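DNA replication regulator protein HobA (Helicobacter pylori, PDB 2UVP) is required for the initiation of DNA replication and increases the binding of the initiator DnaA to the oriC region. Local coordinates at residues G30-E35 and L166-L171; L57-S62 and D90-S95; R64-N69 and L160-L165; M117-G122 and F140-E145. All blocks are in the same frame, centred on the assembly; numbering follows the deposited sequence.

Interaction 1 (G30-E35 and L166-L171)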
# COMPACT_ATOMS: atom_id res chain seq x y z
N GLY A 30 -18.49 10.96 -29.43
CA GLY A 30 -18.56 12.42 -29.47
C GLY A 30 -19.22 13.06 -28.26
O GLY A 30 -19.54 14.24 -28.27
N TRP A 31 -19.35 12.29 -27.17
CA TRP A 31 -20.06 12.73 -25.98
C TRP A 31 -19.48 14.04 -25.42
O TRP A 31 -20.22 14.89 -24.92
CB TRP A 31 -20.04 11.63 -24.90
CG TRP A 31 -18.70 11.50 -24.23
CD1 TRP A 31 -17.61 10.80 -24.68
CD2 TRP A 31 -18.29 12.13 -22.99
NE1 TRP A 31 -16.55 10.95 -23.80
CE2 TRP A 31 -16.94 11.75 -22.76
CE3 TRP A 31 -18.93 12.96 -22.06
CZ2 TRP A 31 -16.23 12.18 -21.63
CZ3 TRP A 31 -18.22 13.39 -20.92
CH2 TRP A 31 -16.88 12.99 -20.72
N LEU A 32 -18.16 14.21 -25.50
CA LEU A 32 -17.54 15.38 -24.88
C LEU A 32 -17.87 16.68 -25.61
O LEU A 32 -17.87 17.74 -25.00
CB LEU A 32 -16.04 15.16 -24.69
CG LEU A 32 -15.27 16.11 -23.75
CD1 LEU A 32 -15.99 16.34 -22.43
CD2 LEU A 32 -13.86 15.49 -23.54
N GLU A 33 -18.18 16.59 -26.90
CA GLU A 33 -18.62 17.76 -27.69
C GLU A 33 -19.97 18.28 -27.18
O GLU A 33 -20.28 19.46 -27.33
CB GLU A 33 -18.77 17.37 -29.15
CG GLU A 33 -17.47 16.97 -29.82
CD GLU A 33 -17.61 16.94 -31.32
OE1 GLU A 33 -18.04 17.97 -31.88
OE2 GLU A 33 -17.29 15.91 -31.96
N LEU A 34 -20.75 17.38 -26.58
CA LEU A 34 -22.09 17.70 -26.07
C LEU A 34 -22.11 17.93 -24.55
O LEU A 34 -23.16 18.20 -23.95
CB LEU A 34 -23.06 16.57 -26.45
CG LEU A 34 -23.27 16.27 -27.94
CD1 LEU A 34 -24.05 14.96 -28.10
CD2 LEU A 34 -24.01 17.43 -28.63
N GLU A 35 -20.95 17.80 -23.91
CA GLU A 35 -20.89 17.91 -22.46
C GLU A 35 -21.03 19.36 -22.05
O GLU A 35 -20.26 20.22 -22.50
CB GLU A 35 -19.59 17.32 -21.92
CG GLU A 35 -19.44 17.48 -20.40
CD GLU A 35 -20.59 16.86 -19.62
OE1 GLU A 35 -21.04 15.74 -19.99
OE2 GLU A 35 -21.04 17.49 -18.64
N LEU A 166 -10.59 8.16 -18.38
CA LEU A 166 -9.32 8.23 -19.10
C LEU A 166 -9.29 9.42 -20.05
O LEU A 166 -8.29 10.14 -20.16
CB LEU A 166 -9.06 6.94 -19.89
CG LEU A 166 -8.92 5.65 -19.08
CD1 LEU A 166 -8.53 4.55 -20.04
CD2 LEU A 166 -7.86 5.81 -18.01
N GLN A 167 -10.40 9.61 -20.75
CA GLN A 167 -10.47 10.63 -21.78
C GLN A 167 -10.35 12.02 -21.14
O GLN A 167 -9.62 12.90 -21.64
CB GLN A 167 -11.76 10.47 -22.55
CG GLN A 167 -11.78 11.34 -23.79
CD GLN A 167 -13.10 11.27 -24.53
OE1 GLN A 167 -13.90 10.35 -24.32
NE2 GLN A 167 -13.36 12.29 -25.35
N LEU A 168 -11.04 12.22 -20.02
CA LEU A 168 -10.95 13.52 -19.31
C LEU A 168 -9.55 13.74 -18.74
O LEU A 168 -9.03 14.86 -18.75
CB LEU A 168 -11.98 13.60 -18.19
CG LEU A 168 -13.44 13.68 -18.68
CD1 LEU A 168 -14.34 13.37 -17.50
CD2 LEU A 168 -13.76 15.08 -19.34
N PHE A 169 -8.94 12.68 -18.21
CA PHE A 169 -7.57 12.85 -17.75
C PHE A 169 -6.65 13.27 -18.88
O PHE A 169 -5.82 14.17 -18.73
CB PHE A 169 -6.99 11.59 -17.11
CG PHE A 169 -5.58 11.81 -16.67
CD1 PHE A 169 -5.35 12.44 -15.46
CD2 PHE A 169 -4.51 11.50 -17.51
CE1 PHE A 169 -4.03 12.74 -15.04
CE2 PHE A 169 -3.18 11.79 -17.11
CZ PHE A 169 -2.95 12.41 -15.86
N LYS A 170 -6.78 12.60 -20.01
CA LYS A 170 -5.91 12.86 -21.14
C LYS A 170 -6.14 14.29 -21.65
O LYS A 170 -5.19 14.96 -22.08
CB LYS A 170 -6.12 11.82 -22.22
CG LYS A 170 -5.51 10.44 -21.84
CD LYS A 170 -5.97 9.35 -22.79
CE LYS A 170 -5.42 7.94 -22.39
NZ LYS A 170 -3.90 7.93 -22.29
N LEU A 171 -7.39 14.75 -21.57
CA LEU A 171 -7.70 16.13 -21.92
C LEU A 171 -6.98 17.08 -20.94
O LEU A 171 -6.30 18.04 -21.37
CB LEU A 171 -9.20 16.38 -21.86
CG LEU A 171 -9.65 17.82 -22.09
CD1 LEU A 171 -9.28 18.29 -23.51
CD2 LEU A 171 -11.18 17.91 -21.86
O HOH W 1 -15.91 12.73 -26.69
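The side chains of Trp31 and Gln167 lie alongside each other head to tail, with the indole and amide planes 85° apart. Trp31 NE1 donates to Gln167 OE1 at 2.8 Å in a fairly straight bond (160° at the hydrogen). The oxygen lies close to the plane of the indole, at its edge, whereas the donor sits above the carbonyl plane of the amide. Gln167 gets there by running out extended, CG anti to the backbone N (chi1 -170°). Its other branch is held as well: a water bridges Gln167 NE2 and the backbone N of Leu32, and NE2 has a further partner on another protein chain, so both ends of the amide are fixed. Leu32 CD2 passes 3.7 Å from Gln167 NE2 and also touches Leu171 CD2. Leu168 CD2 reaches both residues of the loop, 4.0 Å from Trp31 CH2 and from Leu32 CD1 alike. Leu32 and Leu171 pack further on Tyr39 of helix 39-51, and Lys164, one turn before Leu168, makes a cation-pi contact with the indole. An indole-amide bond flanked by leucines thus fastens the loop between helices 10-28 and 39-51 to helix 161-180 of the alpha/beta fold.

Interaction 2 (L57-S62 and D90-S95)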
# COMPACT_ATOMS: atom_id res chain seq x y z
N LEU A 57 -4.38 17.62 -4.12
CA LEU A 57 -4.60 16.54 -3.16
C LEU A 57 -5.69 15.69 -3.77
O LEU A 57 -6.86 16.11 -3.81
CB LEU A 57 -5.01 17.09 -1.79
CG LEU A 57 -3.87 17.53 -0.85
CD1 LEU A 57 -2.97 18.57 -1.45
CD2 LEU A 57 -4.51 18.02 0.47
N VAL A 58 -5.32 14.51 -4.24
CA VAL A 58 -6.21 13.72 -5.09
C VAL A 58 -6.87 12.62 -4.29
O VAL A 58 -6.21 11.85 -3.57
CB VAL A 58 -5.44 13.11 -6.32
CG1 VAL A 58 -6.44 12.53 -7.32
CG2 VAL A 58 -4.59 14.17 -7.04
N SER A 59 -8.19 12.51 -4.42
CA SER A 59 -8.94 11.46 -3.76
C SER A 59 -9.95 10.85 -4.75
O SER A 59 -10.29 11.48 -5.77
CB SER A 59 -9.69 11.99 -2.53
OG SER A 59 -10.56 13.06 -2.87
N ALA A 60 -10.43 9.65 -4.43
CA ALA A 60 -11.44 8.96 -5.28
C ALA A 60 -12.25 8.02 -4.43
O ALA A 60 -11.76 7.52 -3.39
CB ALA A 60 -10.76 8.18 -6.39
N ASP A 61 -13.46 7.71 -4.89
CA ASP A 61 -14.29 6.72 -4.21
C ASP A 61 -13.69 5.31 -4.30
O ASP A 61 -12.72 5.08 -5.03
CB ASP A 61 -15.76 6.83 -4.69
CG ASP A 61 -15.98 6.34 -6.12
OD1 ASP A 61 -15.16 5.57 -6.67
OD2 ASP A 61 -17.03 6.70 -6.69
N SER A 62 -14.25 4.37 -3.54
CA SER A 62 -13.70 3.02 -3.47
C SER A 62 -13.53 2.40 -4.87
O SER A 62 -12.46 1.86 -5.20
CB SER A 62 -14.52 2.12 -2.52
OG SER A 62 -15.93 2.31 -2.70
N ASP A 90 -1.45 11.80 -2.93
CA ASP A 90 -2.50 10.82 -2.73
C ASP A 90 -3.22 11.14 -1.41
O ASP A 90 -2.74 10.82 -0.32
CB ASP A 90 -1.92 9.40 -2.73
CG ASP A 90 -2.97 8.32 -2.51
OD1 ASP A 90 -4.10 8.62 -2.05
OD2 ASP A 90 -2.63 7.14 -2.77
N PHE A 91 -4.37 11.79 -1.52
CA PHE A 91 -5.12 12.20 -0.35
C PHE A 91 -5.80 11.01 0.33
O PHE A 91 -5.85 10.97 1.57
CB PHE A 91 -6.12 13.31 -0.73
CG PHE A 91 -6.86 13.91 0.45
CD1 PHE A 91 -6.17 14.31 1.59
CD2 PHE A 91 -8.23 14.12 0.38
CE1 PHE A 91 -6.86 14.87 2.67
CE2 PHE A 91 -8.92 14.69 1.46
CZ PHE A 91 -8.23 15.07 2.61
N ASN A 92 -6.30 10.04 -0.44
CA ASN A 92 -6.89 8.81 0.13
C ASN A 92 -5.94 8.20 1.13
O ASN A 92 -6.39 7.67 2.14
CB ASN A 92 -7.16 7.72 -0.93
CG ASN A 92 -8.53 7.85 -1.62
OD1 ASN A 92 -9.09 6.86 -2.12
ND2 ASN A 92 -9.03 9.04 -1.70
N ALA A 93 -4.64 8.25 0.83
CA ALA A 93 -3.65 7.50 1.59
C ALA A 93 -3.10 8.32 2.76
O ALA A 93 -2.35 7.81 3.59
CB ALA A 93 -2.51 7.08 0.70
N SER A 94 -3.47 9.58 2.84
CA SER A 94 -2.80 10.43 3.83
C SER A 94 -3.46 10.32 5.20
O SER A 94 -4.61 9.93 5.33
CB SER A 94 -2.76 11.87 3.36
OG SER A 94 -3.94 12.53 3.69
N SER A 95 -2.69 10.66 6.24
CA SER A 95 -3.20 10.60 7.60
C SER A 95 -4.28 11.68 7.83
O SER A 95 -4.95 11.66 8.85
CB SER A 95 -2.05 10.76 8.59
OG SER A 95 -1.05 9.76 8.37
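Val58 and Asp90 form a parallel bridge, CA atoms 5.3 Å apart, and just beyond it Phe91 N donates to Val58 O at 2.8 Å, bent to 144° at the hydrogen, before residues 91-94 leave the sheet in a type I turn. Phe91 sets its CB against the strand, 4.1 Å from Leu57 CB and 3.2 Å from Val58 O. With CG anti to the backbone N (chi1 -174°), the ring is carried off the strand; its edge passes Ser59 CB, 3.9 Å from Phe91 CD2, and Leu57 CD2 approaches it obliquely. Phe118 and Tyr97 meet the same ring, while the hydroxyl of Ser59 is engaged by His120 ND1 on the neighbouring strand 116-121. The side chain of Asn92 lies alongside Ser59 and the backbone of Ala60. Asp90 turns back on its own chain: OD1 accepts from Ala93 N at 3.0 Å in an Asx motif, the donor standing well above the carboxylate plane. At the far side of the turn, Phe91 O receives both Ser94 N and Ser94 OG. The chemistry implies a handover from sheet to turn: the bond from Phe91 N to Val58 O carries the strand pairing one step past the bridge, Phe91 adds apolar packing against Leu57, and the Asp90 and Ser94 side chains brace the turn from within.

Interaction 3 (R64-N69 and L160-L165)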
# COMPACT_ATOMS: atom_id res chain seq x y z
N ARG A 64 -13.01 3.71 -7.61
CA ARG A 64 -12.10 4.45 -8.49
C ARG A 64 -10.67 4.55 -7.98
O ARG A 64 -9.88 5.38 -8.49
CB ARG A 64 -12.67 5.83 -8.82
CG ARG A 64 -13.37 5.92 -10.20
CD ARG A 64 -14.40 4.82 -10.38
NE ARG A 64 -15.54 5.04 -9.49
CZ ARG A 64 -16.78 4.60 -9.73
NH1 ARG A 64 -17.06 3.92 -10.84
NH2 ARG A 64 -17.73 4.86 -8.85
N HIS A 65 -10.31 3.71 -7.01
CA HIS A 65 -8.91 3.69 -6.56
C HIS A 65 -7.96 3.46 -7.73
O HIS A 65 -6.88 4.06 -7.77
CB HIS A 65 -8.66 2.63 -5.48
CG HIS A 65 -9.30 2.94 -4.17
ND1 HIS A 65 -9.11 2.14 -3.06
CD2 HIS A 65 -10.07 3.97 -3.77
CE1 HIS A 65 -9.78 2.65 -2.04
NE2 HIS A 65 -10.36 3.77 -2.44
N TRP A 66 -8.35 2.62 -8.70
CA TRP A 66 -7.50 2.42 -9.88
C TRP A 66 -7.24 3.76 -10.60
O TRP A 66 -6.15 3.99 -11.13
CB TRP A 66 -8.10 1.41 -10.85
CG TRP A 66 -9.41 1.86 -11.45
CD1 TRP A 66 -10.65 1.65 -10.94
CD2 TRP A 66 -9.59 2.62 -12.66
NE1 TRP A 66 -11.61 2.20 -11.78
CE2 TRP A 66 -10.98 2.80 -12.84
CE3 TRP A 66 -8.70 3.14 -13.61
CZ2 TRP A 66 -11.51 3.52 -13.94
CZ3 TRP A 66 -9.23 3.85 -14.71
CH2 TRP A 66 -10.62 4.01 -14.86
N PHE A 67 -8.23 4.65 -10.59
CA PHE A 67 -8.11 5.89 -11.36
C PHE A 67 -7.28 6.92 -10.59
O PHE A 67 -6.53 7.70 -11.18
CB PHE A 67 -9.49 6.44 -11.75
CG PHE A 67 -9.43 7.66 -12.64
CD1 PHE A 67 -8.82 7.59 -13.90
CD2 PHE A 67 -9.96 8.87 -12.20
CE1 PHE A 67 -8.80 8.73 -14.76
CE2 PHE A 67 -9.91 10.02 -13.04
CZ PHE A 67 -9.31 9.93 -14.31
N LEU A 68 -7.40 6.90 -9.26
CA LEU A 68 -6.48 7.65 -8.40
C LEU A 68 -5.03 7.26 -8.75
O LEU A 68 -4.19 8.11 -9.00
CB LEU A 68 -6.76 7.32 -6.92
CG LEU A 68 -6.48 8.33 -5.80
CD1 LEU A 68 -6.30 7.62 -4.47
CD2 LEU A 68 -5.42 9.37 -6.03
N ASN A 69 -4.76 5.96 -8.78
CA ASN A 69 -3.44 5.43 -9.15
C ASN A 69 -3.01 5.93 -10.53
O ASN A 69 -1.86 6.37 -10.73
CB ASN A 69 -3.52 3.90 -9.07
CG ASN A 69 -2.19 3.21 -9.29
OD1 ASN A 69 -1.38 3.63 -10.10
ND2 ASN A 69 -1.99 2.09 -8.59
N LEU A 160 -19.91 3.31 -20.05
CA LEU A 160 -18.66 3.84 -20.63
C LEU A 160 -17.86 4.76 -19.70
O LEU A 160 -16.84 5.33 -20.11
CB LEU A 160 -18.91 4.50 -22.00
CG LEU A 160 -19.56 3.58 -23.05
CD1 LEU A 160 -19.82 4.40 -24.33
CD2 LEU A 160 -18.69 2.37 -23.40
N LEU A 161 -18.31 4.87 -18.44
CA LEU A 161 -17.67 5.75 -17.46
C LEU A 161 -16.15 5.59 -17.43
O LEU A 161 -15.42 6.58 -17.43
CB LEU A 161 -18.26 5.52 -16.07
CG LEU A 161 -17.56 6.38 -15.00
CD1 LEU A 161 -17.84 7.89 -15.23
CD2 LEU A 161 -18.00 5.92 -13.61
N ASP A 162 -15.68 4.34 -17.35
CA ASP A 162 -14.24 4.11 -17.19
C ASP A 162 -13.44 4.74 -18.36
O ASP A 162 -12.40 5.36 -18.14
CB ASP A 162 -13.96 2.62 -17.06
CG ASP A 162 -14.57 2.02 -15.80
OD1 ASP A 162 -14.96 2.79 -14.88
OD2 ASP A 162 -14.67 0.78 -15.72
N TYR A 163 -13.93 4.59 -19.59
CA TYR A 163 -13.28 5.24 -20.72
C TYR A 163 -13.32 6.77 -20.61
O TYR A 163 -12.32 7.45 -20.93
CB TYR A 163 -13.99 4.85 -22.01
CG TYR A 163 -14.06 3.37 -22.32
CD1 TYR A 163 -12.98 2.70 -22.88
CD2 TYR A 163 -15.24 2.66 -22.11
CE1 TYR A 163 -13.05 1.34 -23.23
CE2 TYR A 163 -15.34 1.30 -22.44
CZ TYR A 163 -14.24 0.65 -23.00
OH TYR A 163 -14.35 -0.67 -23.37
N LYS A 164 -14.45 7.31 -20.18
CA LYS A 164 -14.61 8.76 -20.07
C LYS A 164 -13.64 9.33 -19.06
O LYS A 164 -13.08 10.41 -19.25
CB LYS A 164 -16.06 9.10 -19.69
CG LYS A 164 -17.04 8.72 -20.82
CD LYS A 164 -18.50 9.20 -20.54
CE LYS A 164 -19.38 8.70 -21.71
NZ LYS A 164 -20.81 9.04 -21.52
N LEU A 165 -13.41 8.59 -17.98
CA LEU A 165 -12.42 9.03 -17.00
C LEU A 165 -11.03 9.17 -17.64
O LEU A 165 -10.36 10.19 -17.45
CB LEU A 165 -12.39 8.10 -15.78
CG LEU A 165 -13.64 8.15 -14.87
CD1 LEU A 165 -13.58 7.05 -13.83
CD2 LEU A 165 -13.77 9.54 -14.20
O HOH W 2 -14.64 2.04 -12.12
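Arg64, at the N-cap position of helix 65-75, starts a nearly parallel helix pair with 161-180, both packed on the parallel sheet of this alpha/beta fold; the short axes lie 11.6 Å apart and cross at -17°. The Arg64 chain bends at chi2 and chi3, which lays CG 3.8 Å from Leu165 CD1 and carries NH1 to 3.5 Å from Leu161 CD2. Its NE forms a salt bridge with Asp61 in the preceding loop. Trp66 follows, its CG between the backbone N and the carbonyl carbon (chi1 64°). From there the benzo edge reaches Asp162, whose OD1 lies near the ring plane, 3.6 Å from Trp66 CZ2. A water completes this edge, accepting from Trp66 NE1 at 3.1 Å and donating to Asp162 OD1; its link to Arg64 NH1 is weak. Asp162 OD2 turns instead to a basic and an aromatic side chain of another protein chain, where Trp66 also meets an aromatic ring edge-to-face, so this flank of the helix pair faces the interface. Phe67 packs on Val121 of strand 116-121, which Leu165 also touches. Over one face of the Phe67 ring Leu165 makes a CH-pi contact, CB standing 3.9 Å from the ring centroid and 14° off the normal, while Leu165 O comes to 3.3 Å from Phe67 CZ.

Interaction 4 (M117-G122 and F140-E145)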
# COMPACT_ATOMS: atom_id res chain seq x y z
N MET A 117 -5.28 22.18 -3.38
CA MET A 117 -6.55 22.12 -4.09
C MET A 117 -6.96 20.66 -4.06
O MET A 117 -6.12 19.79 -4.30
CB MET A 117 -6.40 22.62 -5.54
CG MET A 117 -7.62 22.30 -6.41
SD MET A 117 -7.47 22.80 -8.14
CE MET A 117 -7.83 24.54 -8.02
N PHE A 118 -8.23 20.40 -3.73
CA PHE A 118 -8.74 19.03 -3.67
C PHE A 118 -9.23 18.61 -5.03
O PHE A 118 -10.07 19.29 -5.62
CB PHE A 118 -9.88 18.91 -2.68
CG PHE A 118 -9.48 19.15 -1.26
CD1 PHE A 118 -8.69 18.23 -0.58
CD2 PHE A 118 -9.92 20.29 -0.60
CE1 PHE A 118 -8.33 18.45 0.76
CE2 PHE A 118 -9.55 20.53 0.73
CZ PHE A 118 -8.76 19.61 1.41
N TRP A 119 -8.74 17.48 -5.51
CA TRP A 119 -9.25 16.92 -6.77
C TRP A 119 -9.90 15.62 -6.41
O TRP A 119 -9.22 14.67 -6.00
CB TRP A 119 -8.11 16.68 -7.73
CG TRP A 119 -8.45 16.08 -9.07
CD1 TRP A 119 -9.68 15.62 -9.51
CD2 TRP A 119 -7.53 15.86 -10.13
NE1 TRP A 119 -9.55 15.13 -10.80
CE2 TRP A 119 -8.25 15.25 -11.20
CE3 TRP A 119 -6.16 16.09 -10.28
CZ2 TRP A 119 -7.64 14.92 -12.41
CZ3 TRP A 119 -5.55 15.77 -11.48
CH2 TRP A 119 -6.30 15.19 -12.54
N HIS A 120 -11.23 15.55 -6.50
CA HIS A 120 -11.91 14.34 -6.05
C HIS A 120 -12.68 13.74 -7.21
O HIS A 120 -13.32 14.47 -7.96
CB HIS A 120 -12.85 14.60 -4.87
CG HIS A 120 -13.61 13.39 -4.45
ND1 HIS A 120 -13.05 12.37 -3.71
CD2 HIS A 120 -14.87 12.98 -4.76
CE1 HIS A 120 -13.94 11.42 -3.54
NE2 HIS A 120 -15.04 11.74 -4.20
N VAL A 121 -12.64 12.41 -7.31
CA VAL A 121 -13.38 11.69 -8.35
C VAL A 121 -14.35 10.69 -7.76
O VAL A 121 -13.96 9.75 -7.07
CB VAL A 121 -12.42 10.94 -9.30
CG1 VAL A 121 -13.22 10.28 -10.43
CG2 VAL A 121 -11.38 11.92 -9.84
N GLY A 122 -15.63 10.88 -8.07
CA GLY A 122 -16.63 9.87 -7.81
C GLY A 122 -17.51 10.21 -6.62
O GLY A 122 -17.67 11.40 -6.26
N PHE A 140 -11.32 20.65 -7.62
CA PHE A 140 -11.54 20.21 -9.00
C PHE A 140 -12.33 18.94 -8.81
O PHE A 140 -11.76 17.88 -8.50
CB PHE A 140 -10.16 19.91 -9.59
CG PHE A 140 -10.14 19.57 -11.07
CD1 PHE A 140 -9.11 18.73 -11.54
CD2 PHE A 140 -11.02 20.13 -12.00
CE1 PHE A 140 -8.98 18.42 -12.92
CE2 PHE A 140 -10.90 19.84 -13.37
CZ PHE A 140 -9.88 18.97 -13.83
N LEU A 141 -13.65 19.05 -8.93
CA LEU A 141 -14.53 17.97 -8.51
C LEU A 141 -15.19 17.29 -9.69
O LEU A 141 -15.89 17.93 -10.49
CB LEU A 141 -15.60 18.48 -7.54
CG LEU A 141 -15.07 19.20 -6.28
CD1 LEU A 141 -16.23 19.70 -5.39
CD2 LEU A 141 -14.12 18.33 -5.49
N TRP A 142 -14.97 15.98 -9.77
CA TRP A 142 -15.55 15.18 -10.82
C TRP A 142 -16.56 14.30 -10.13
O TRP A 142 -16.21 13.28 -9.53
CB TRP A 142 -14.47 14.32 -11.48
CG TRP A 142 -13.37 15.05 -12.17
CD1 TRP A 142 -12.96 16.35 -12.00
CD2 TRP A 142 -12.47 14.46 -13.11
NE1 TRP A 142 -11.87 16.61 -12.82
CE2 TRP A 142 -11.56 15.46 -13.51
CE3 TRP A 142 -12.37 13.18 -13.69
CZ2 TRP A 142 -10.54 15.23 -14.46
CZ3 TRP A 142 -11.35 12.94 -14.63
CH2 TRP A 142 -10.46 13.96 -15.01
N LEU A 143 -17.83 14.73 -10.18
CA LEU A 143 -18.85 14.14 -9.31
C LEU A 143 -20.01 13.58 -10.09
O LEU A 143 -20.19 13.92 -11.26
CB LEU A 143 -19.39 15.21 -8.33
CG LEU A 143 -18.35 15.95 -7.48
CD1 LEU A 143 -19.01 17.11 -6.71
CD2 LEU A 143 -17.63 14.99 -6.54
N PHE A 144 -20.79 12.73 -9.42
CA PHE A 144 -22.03 12.21 -10.00
C PHE A 144 -23.24 13.13 -9.76
O PHE A 144 -24.31 12.93 -10.36
CB PHE A 144 -22.27 10.81 -9.48
CG PHE A 144 -21.16 9.85 -9.80
CD1 PHE A 144 -20.69 9.73 -11.10
CD2 PHE A 144 -20.61 9.05 -8.81
CE1 PHE A 144 -19.65 8.83 -11.40
CE2 PHE A 144 -19.59 8.14 -9.10
CZ PHE A 144 -19.12 8.04 -10.41
N GLU A 145 -23.08 14.11 -8.88
CA GLU A 145 -24.05 15.21 -8.74
C GLU A 145 -23.36 16.44 -8.18
O GLU A 145 -22.39 16.32 -7.43
CB GLU A 145 -25.23 14.82 -7.86
CG GLU A 145 -24.88 14.21 -6.52
CD GLU A 145 -26.13 13.70 -5.78
OE1 GLU A 145 -27.02 14.54 -5.48
OE2 GLU A 145 -26.21 12.47 -5.51
O HOH W 3 -20.31 12.24 -6.52
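Trp119 and Phe140 both hold CG anti to the backbone N (chi1 179° and -175°), and from these paired positions the two side chains run side by side, pointing the same way; the CG of Trp142 is instead anti to its carbonyl carbon, which sets the indole next to both, with CH2 at the edge of Trp119 and NE1 over the centre of the Phe140 ring. The edge of Phe140 meets the face of Trp119, CD1 standing 3.6 Å from Trp119 CD2 with the planes 51° apart. On Trp142 it is Trp119 NE1 that lies over one face, 3.4 Å from Trp142 CE2; the two indoles meet obliquely. Beneath this aromatic cluster the strands pair in parallel: Phe140 N gives to Phe118 O at 2.7 Å, His120 N to Phe140 O, Trp142 N to His120 O and Gly122 N to Trp142 O, the last two bonds almost straight. Phe144 CE2 comes to 3.7 Å from Gly122 CA. A water joins Gly122 O to Phe144 N where the strands part. On the other face, Leu141 CD2 touches His120 CB and Leu143 CD2 sits at the edge of the imidazole. The pair belongs to the beta-alpha-beta unit of strand 116-121, helix 127-133 and strand 139-143: helix 127-133 covers the His120 face, while helices 39-51 and 161-180 cover the aromatic one.

In the fold
All four contacts are largely buried, but their settings differ. Interaction 4 lies deepest, about 6 Å from the chain centre, and joins central strands by regular backbone bonds under aromatic rings. Interaction 2 extends the same sheet toward its 88-90 edge with much less pairing; the two use neighbouring strands, 55-60 and 116-121, probably bonded from Leu57 N to Met117 O. Interactions 1 and 3 share helix 161-180 and rely on side chains and a bridging water each, both within reach of another protein chain. Trp142 ties the layers together, packing on Leu168 of interaction 1 and on Phe67 and Leu165 of interaction 3. Interactions 1 and 2 lie on opposite sides of the chain centre and do not touch.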